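Local coordinates for carbohydrate esterase family 2 (CE2) (Chaetomium olivicolor, PDB 4XVH), which probably removes acetyl groups from xylan or related polysaccharides as a carbohydrate esterase with an SGNH-type hydrolase domain and a carbohydrate-binding beta-sandwich, at residues 164-169 with 210-215; 118-123 with 158-163. All blocks are in the same frame, centred on the assembly; numbering follows the deposited sequence.

How the interactions relate
Both interactions lie at the C-terminal ends of strands of the parallel sheet of the SGNH hydrolase domain, with centres about 10 Å apart. Interaction 2 supplies S118 and G163. Interaction 1 supplies N215. These are the residues that would correspond to the Ser, Gly and Asn of the family signature. The chain passes straight from 158-163 into 164-169, which joins the two contacts. They also touch in space: N215 ND2 packs 3.1 Å from G163 C, and T214 OG1 lies 3.5 Å from I119 CD1. The end of the bound polyether enters between them, and its OAW is hydrogen-bonded from both G163 and N215.

Interaction 1: 164-169 with 210-215; sequences KGLIRN and INLGTN. With PEU (2,5,8,11,14,17,20,23,26,29,32,35,38,41,44,47,50,53,56,59,62,65,68,71,74,77,80-heptacosaoxadooctacontan-82-ol), chain C.
N215 reaches across to the backbone of K164. This is the GxND block of the SGNH hydrolase fold, G213 to D216, set against the loop 164-169, which follows G163, the probable block glycine. N215 CG lies anti to its own carbonyl carbon (chi1 -64°), which turns the amide toward 164-169. ND2 gives one N-H to K164 O at 2.8 Å, with an N-H...O angle of 152°. It comes from above the K164 carbonyl plane, 55° out of it. ND2 also donates to OAW of the polyether at 2.9 Å. These two bonds hold the amide in place. The grip on OAW is consistent with the oxyanion-hole role that this Asn has in relatives.

A water makes a second bridge. It donates to K164 O at 2.9 Å and accepts from G213 N and, at 3.2 Å, from N215 N. K164 O is thus held by both the water and the amide.

L212 CD2 packs 4.0 Å from K164 O. The apolar side-chain contact is small: L166 CB and L212 CB meet at 4.3 Å. D216, next in the chain, takes hydrogen bonds from the backbone N of L166 and of I167. Within the loop, N169 folds back on G165. G165 N donates to N169 OD1 at 2.8 Å, in the plane of that side-chain carbonyl.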
loop_
_atom_site.group_PDB
_atom_site.type_symbol
_atom_site.label_atom_id
_atom_site.label_comp_id
_atom_site.label_asym_id
_atom_site.label_seq_id
_atom_site.Cartn_x
_atom_site.Cartn_y
_atom_site.Cartn_z
ATOM N N LYS A 164 10.201 -6.721 1.135
ATOM C CA LYS A 164 9.759 -7.879 0.389
ATOM C C LYS A 164 10.026 -7.741 -1.090
ATOM O O LYS A 164 10.000 -6.649 -1.657
ATOM C CB LYS A 164 8.273 -8.145 0.623
ATOM C CG LYS A 164 7.950 -8.493 2.074
ATOM C CD LYS A 164 8.653 -9.792 2.505
ATOM C CE LYS A 164 8.100 -10.277 3.850
ATOM N NZ LYS A 164 8.737 -11.565 4.277
ATOM N N GLY A 165 10.251 -8.881 -1.731
ATOM C CA GLY A 165 10.477 -8.900 -3.158
ATOM C C GLY A 165 9.504 -9.790 -3.923
ATOM O O GLY A 165 8.563 -10.355 -3.364
ATOM N N LEU A 166 9.749 -9.890 -5.221
ATOM C CA LEU A 166 9.029 -10.775 -6.113
ATOM C C LEU A 166 9.621 -12.194 -6.122
ATOM O O LEU A 166 8.884 -13.170 -6.004
ATOM C CB LEU A 166 9.062 -10.195 -7.522
ATOM C CG LEU A 166 8.441 -11.000 -8.670
ATOM C CD1 LEU A 166 6.913 -11.156 -8.442
ATOM C CD2 LEU A 166 8.738 -10.349 -10.024
ATOM N N ILE A 167 10.938 -12.313 -6.316
ATOM C CA ILE A 167 11.590 -13.629 -6.290
ATOM C C ILE A 167 12.520 -13.770 -5.087
ATOM O O ILE A 167 12.776 -14.869 -4.655
ATOM C CB ILE A 167 12.398 -13.931 -7.578
ATOM C CG1 ILE A 167 13.557 -12.959 -7.760
ATOM C CG2 ILE A 167 11.504 -13.855 -8.786
ATOM C CD1 ILE A 167 14.498 -13.395 -8.865
ATOM N N ARG A 168 13.005 -12.659 -4.531
ATOM C CA ARG A 168 13.818 -12.750 -3.330
ATOM C C ARG A 168 13.705 -11.447 -2.561
ATOM O O ARG A 168 13.566 -10.387 -3.152
ATOM C CB ARG A 168 15.288 -13.078 -3.675
ATOM C CG ARG A 168 16.024 -12.012 -4.494
ATOM C CD ARG A 168 17.435 -12.492 -4.929
ATOM N NE ARG A 168 18.246 -11.376 -5.421
ATOM C CZ ARG A 168 19.540 -11.475 -5.758
ATOM N NH1 ARG A 168 20.178 -12.645 -5.694
ATOM N NH2 ARG A 168 20.201 -10.397 -6.193
ATOM N N ASN A 169 13.742 -11.545 -1.235
ATOM C CA ASN A 169 13.582 -10.377 -0.387
ATOM C C ASN A 169 14.887 -9.596 -0.202
ATOM O O ASN A 169 15.888 -9.884 -0.883
ATOM C CB ASN A 169 13.008 -10.803 0.956
ATOM C CG ASN A 169 11.606 -11.407 0.824
ATOM O OD1 ASN A 169 10.782 -10.942 0.011
ATOM N ND2 ASN A 169 11.340 -12.461 1.603
ATOM N N ILE A 210 1.639 -2.912 -9.603
ATOM C CA ILE A 210 2.672 -3.724 -8.965
ATOM C C ILE A 210 4.000 -3.002 -9.011
ATOM O O ILE A 210 4.469 -2.666 -10.090
ATOM C CB ILE A 210 2.818 -5.096 -9.639
ATOM C CG1 ILE A 210 1.479 -5.850 -9.577
ATOM C CG2 ILE A 210 3.970 -5.879 -8.972
ATOM C CD1 ILE A 210 1.419 -7.067 -10.446
ATOM N N ASN A 211 4.612 -2.809 -7.839
ATOM C CA ASN A 211 5.907 -2.153 -7.734
ATOM C C ASN A 211 6.867 -3.000 -6.890
ATOM O O ASN A 211 6.941 -2.858 -5.664
ATOM C CB ASN A 211 5.712 -0.765 -7.124
ATOM C CG ASN A 211 7.001 0.045 -7.032
ATOM O OD1 ASN A 211 8.116 -0.478 -7.099
ATOM N ND2 ASN A 211 6.836 1.342 -6.826
ATOM N N LEU A 212 7.598 -3.882 -7.559
ATOM C CA LEU A 212 8.487 -4.810 -6.881
ATOM C C LEU A 212 9.783 -4.963 -7.666
ATOM O O LEU A 212 9.767 -4.955 -8.915
ATOM C CB LEU A 212 7.828 -6.182 -6.741
ATOM C CG LEU A 212 6.630 -6.276 -5.807
ATOM C CD1 LEU A 212 5.971 -7.638 -6.041
ATOM C CD2 LEU A 212 7.118 -6.154 -4.352
ATOM N N GLY A 213 10.890 -5.119 -6.947
ATOM C CA GLY A 213 12.180 -5.321 -7.602
ATOM C C GLY A 213 13.287 -4.556 -6.898
ATOM O O GLY A 213 14.456 -4.873 -7.055
ATOM N N THR A 214 12.932 -3.525 -6.134
ATOM C CA THR A 214 13.965 -2.797 -5.401
ATOM C C THR A 214 14.746 -3.780 -4.514
ATOM O O THR A 214 15.976 -3.787 -4.521
ATOM C CB THR A 214 13.375 -1.677 -4.552
ATOM O OG1 THR A 214 12.683 -0.770 -5.407
ATOM C CG2 THR A 214 14.488 -0.931 -3.771
ATOM N N ASN A 215 14.044 -4.625 -3.772
ATOM C CA ASN A 215 14.732 -5.612 -2.935
ATOM C C ASN A 215 15.396 -6.749 -3.722
ATOM O O ASN A 215 16.489 -7.220 -3.352
ATOM C CB ASN A 215 13.736 -6.168 -1.907
ATOM C CG ASN A 215 13.257 -5.079 -0.946
ATOM O OD1 ASN A 215 14.066 -4.445 -0.290
ATOM N ND2 ASN A 215 11.963 -4.818 -0.925
HETATM C CAA PEU C . 5.651 -6.978 16.225
HETATM O OAB PEU C . 7.053 -6.741 16.007
HETATM C CAC PEU C . 7.866 -7.975 16.099
HETATM C CAD PEU C . 9.428 -7.930 15.901
HETATM O OAE PEU C . 10.110 -7.092 16.865
HETATM C CAF PEU C . 9.754 -5.676 16.781
HETATM C CAG PEU C . 10.245 -4.787 15.626
HETATM O OAH PEU C . 9.966 -5.197 14.278
HETATM C CAI PEU C . 10.341 -4.158 13.331
HETATM C CAJ PEU C . 10.327 -4.643 11.877
HETATM O OAK PEU C . 10.657 -3.558 10.969
HETATM C CAL PEU C . 11.074 -4.107 9.701
HETATM C CAM PEU C . 11.462 -3.058 8.666
HETATM O OAN PEU C . 12.059 -3.844 7.615
HETATM C CAO PEU C . 12.627 -3.064 6.539
HETATM C CAP PEU C . 13.577 -4.114 5.999
HETATM O OAQ PEU C . 14.498 -3.989 4.887
HETATM C CAR PEU C . 15.451 -2.880 4.889
HETATM C CAS PEU C . 15.012 -1.444 4.510
HETATM O OAT PEU C . 14.535 -1.305 3.113
HETATM C CAU PEU C . 13.344 -2.069 2.752
HETATM C CAV PEU C . 12.959 -1.867 1.271
HETATM O OAW PEU C . 11.769 -2.554 0.811
HETATM O O HOH W 1 10.937 -5.165 -4.025
#

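Interaction 2: 118-123 with 158-163; sequences SITVGY and VVAWSG. With PEU (2,5,8,11,14,17,20,23,26,29,32,35,38,41,44,47,50,53,56,59,62,65,68,71,74,77,80-heptacosaoxadooctacontan-82-ol), chain C.
Part of the ligand pocket of the SGNH hydrolase domain is formed here by S118, S162 and G163. S118 belongs to the GDS block and starts helix 118-121; G163 is the probable block glycine. S118 is the probable nucleophile, as in relatives, and its OG is hydrogen-bonded to H306 NE2. Helix 118-121 lies over the end of edge strand 155-160, and the contact runs from an apolar end to the polar pocket.

At the apolar end, A160 CB sits between two helix side chains. T120 CG2 lies anti to its backbone N and comes within 3.7 Å of A160 CB. V121 CG2 approaches the same methyl at 3.8 Å. T120 CG2 also meets V158 CG1, where the two side chains pass in opposite directions. The other branch of T120 turns elsewhere, and its OG1 bonds to Y144 OH.

Nearer the pocket, S162 lies against the helix start. Its OG packs on S118 CB at 3.1 Å and meets the edge of the Y123 ring, near the ring plane, 3.4 Å from CD2. Its polar partner is E84, from the loop after strand 73-81, so the N-terminal beta-sandwich region reaches this site. Y123 OH bonds to D304.

After the helix the chain turns at G122, which has positive phi. S118 O accepts from both G122 N, at 2.9 Å, and Y123 N, and both bonds close the helix end at S118 O.

S118 OG lies between its backbone N and carbonyl carbon (chi1 66°) and faces the polyether end, 2.9 Å from OAW. From the facing segment, G163 N donates to that OAW at 2.9 Å, with an N-H...O angle of 141°.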
loop_
_atom_site.group_PDB
_atom_site.type_symbol
_atom_site.label_atom_id
_atom_site.label_comp_id
_atom_site.label_asym_id
_atom_site.label_seq_id
_atom_site.Cartn_x
_atom_site.Cartn_y
_atom_site.Cartn_z
ATOM N N SER A 118 8.390 -1.534 0.598
ATOM C CA SER A 118 8.418 -0.389 1.500
ATOM C C SER A 118 7.961 0.906 0.780
ATOM O O SER A 118 7.404 1.821 1.393
ATOM C CB SER A 118 9.841 -0.226 2.058
ATOM O OG SER A 118 10.711 0.125 1.001
ATOM N N ILE A 119 8.231 0.994 -0.517
ATOM C CA ILE A 119 7.853 2.191 -1.271
ATOM C C ILE A 119 6.318 2.311 -1.337
ATOM O O ILE A 119 5.730 3.416 -1.208
ATOM C CB ILE A 119 8.465 2.151 -2.687
ATOM C CG1 ILE A 119 9.999 2.054 -2.560
ATOM C CG2 ILE A 119 8.045 3.384 -3.519
ATOM C CD1 ILE A 119 10.699 1.752 -3.900
ATOM N N THR A 120 5.666 1.164 -1.484
ATOM C CA THR A 120 4.217 1.120 -1.560
ATOM C C THR A 120 3.586 1.240 -0.181
ATOM O O THR A 120 2.497 1.808 -0.030
ATOM C CB THR A 120 3.800 -0.174 -2.285
ATOM O OG1 THR A 120 4.356 -0.109 -3.603
ATOM C CG2 THR A 120 2.315 -0.368 -2.340
ATOM N N VAL A 121 4.286 0.745 0.835
ATOM C CA VAL A 121 3.864 0.990 2.205
ATOM C C VAL A 121 3.829 2.483 2.508
ATOM O O VAL A 121 2.855 2.993 3.060
ATOM C CB VAL A 121 4.820 0.336 3.225
ATOM C CG1 VAL A 121 4.528 0.873 4.639
ATOM C CG2 VAL A 121 4.705 -1.201 3.178
ATOM N N GLY A 122 4.903 3.177 2.122
ATOM C CA GLY A 122 5.124 4.527 2.599
ATOM C C GLY A 122 6.150 4.606 3.710
ATOM O O GLY A 122 6.093 5.493 4.537
ATOM N N TYR A 123 7.071 3.650 3.719
ATOM C CA TYR A 123 8.231 3.637 4.625
ATOM C C TYR A 123 8.922 4.995 4.673
ATOM O O TYR A 123 9.312 5.518 3.623
ATOM C CB TYR A 123 9.211 2.560 4.126
ATOM C CG TYR A 123 10.421 2.275 4.987
ATOM C CD1 TYR A 123 11.495 3.169 5.028
ATOM C CD2 TYR A 123 10.505 1.095 5.727
ATOM C CE1 TYR A 123 12.606 2.915 5.796
ATOM C CE2 TYR A 123 11.626 0.813 6.504
ATOM C CZ TYR A 123 12.673 1.732 6.538
ATOM O OH TYR A 123 13.790 1.492 7.306
ATOM N N VAL A 158 -4.167 -1.750 -0.530
ATOM C CA VAL A 158 -2.716 -1.838 -0.520
ATOM C C VAL A 158 -2.310 -3.162 0.113
ATOM O O VAL A 158 -2.722 -3.475 1.234
ATOM C CB VAL A 158 -2.072 -0.681 0.283
ATOM C CG1 VAL A 158 -0.553 -0.862 0.372
ATOM C CG2 VAL A 158 -2.404 0.668 -0.366
ATOM N N VAL A 159 -1.524 -3.936 -0.621
ATOM C CA VAL A 159 -0.932 -5.147 -0.094
ATOM C C VAL A 159 0.559 -5.007 -0.247
ATOM O O VAL A 159 1.088 -5.196 -1.340
ATOM C CB VAL A 159 -1.420 -6.409 -0.818
ATOM C CG1 VAL A 159 -0.805 -7.645 -0.150
ATOM C CG2 VAL A 159 -2.930 -6.495 -0.720
ATOM N N ALA A 160 1.237 -4.660 0.843
ATOM C CA ALA A 160 2.654 -4.300 0.754
ATOM C C ALA A 160 3.344 -4.527 2.062
ATOM O O ALA A 160 2.711 -4.442 3.111
ATOM C CB ALA A 160 2.804 -2.858 0.333
ATOM N N TRP A 161 4.650 -4.807 2.014
ATOM C CA TRP A 161 5.377 -5.183 3.223
ATOM C C TRP A 161 6.840 -4.769 2.978
ATOM O O TRP A 161 7.406 -5.125 1.954
ATOM C CB TRP A 161 5.244 -6.700 3.473
ATOM C CG TRP A 161 5.830 -7.227 4.744
ATOM C CD1 TRP A 161 7.076 -6.971 5.262
ATOM C CD2 TRP A 161 5.191 -8.135 5.663
ATOM N NE1 TRP A 161 7.235 -7.655 6.465
ATOM C CE2 TRP A 161 6.094 -8.374 6.724
ATOM C CE3 TRP A 161 3.934 -8.756 5.695
ATOM C CZ2 TRP A 161 5.779 -9.220 7.800
ATOM C CZ3 TRP A 161 3.629 -9.603 6.761
ATOM C CH2 TRP A 161 4.544 -9.824 7.795
ATOM N N SER A 162 7.421 -3.999 3.892
ATOM C CA SER A 162 8.779 -3.499 3.669
ATOM C C SER A 162 9.785 -4.645 3.575
ATOM O O SER A 162 9.720 -5.600 4.356
ATOM C CB SER A 162 9.187 -2.527 4.774
ATOM O OG SER A 162 8.424 -1.338 4.609
ATOM N N GLY A 163 10.694 -4.536 2.611
ATOM C CA GLY A 163 11.799 -5.466 2.471
ATOM C C GLY A 163 11.464 -6.632 1.567
ATOM O O GLY A 163 12.343 -7.428 1.247
HETATM C CAA PEU C . 5.651 -6.978 16.225
HETATM O OAB PEU C . 7.053 -6.741 16.007
HETATM C CAC PEU C . 7.866 -7.975 16.099
HETATM C CAD PEU C . 9.428 -7.930 15.901
HETATM O OAE PEU C . 10.110 -7.092 16.865
HETATM C CAF PEU C . 9.754 -5.676 16.781
HETATM C CAG PEU C . 10.245 -4.787 15.626
HETATM O OAH PEU C . 9.966 -5.197 14.278
HETATM C CAI PEU C . 10.341 -4.158 13.331
HETATM C CAJ PEU C . 10.327 -4.643 11.877
HETATM O OAK PEU C . 10.657 -3.558 10.969
HETATM C CAL PEU C . 11.074 -4.107 9.701
HETATM C CAM PEU C . 11.462 -3.058 8.666
HETATM O OAN PEU C . 12.059 -3.844 7.615
HETATM C CAO PEU C . 12.627 -3.064 6.539
HETATM C CAP PEU C . 13.577 -4.114 5.999
HETATM O OAQ PEU C . 14.498 -3.989 4.887
HETATM C CAR PEU C . 15.451 -2.880 4.889
HETATM C CAS PEU C . 15.012 -1.444 4.510
HETATM O OAT PEU C . 14.535 -1.305 3.113
HETATM C CAU PEU C . 13.344 -2.069 2.752
HETATM C CAV PEU C . 12.959 -1.867 1.271
HETATM O OAW PEU C . 11.769 -2.554 0.811
#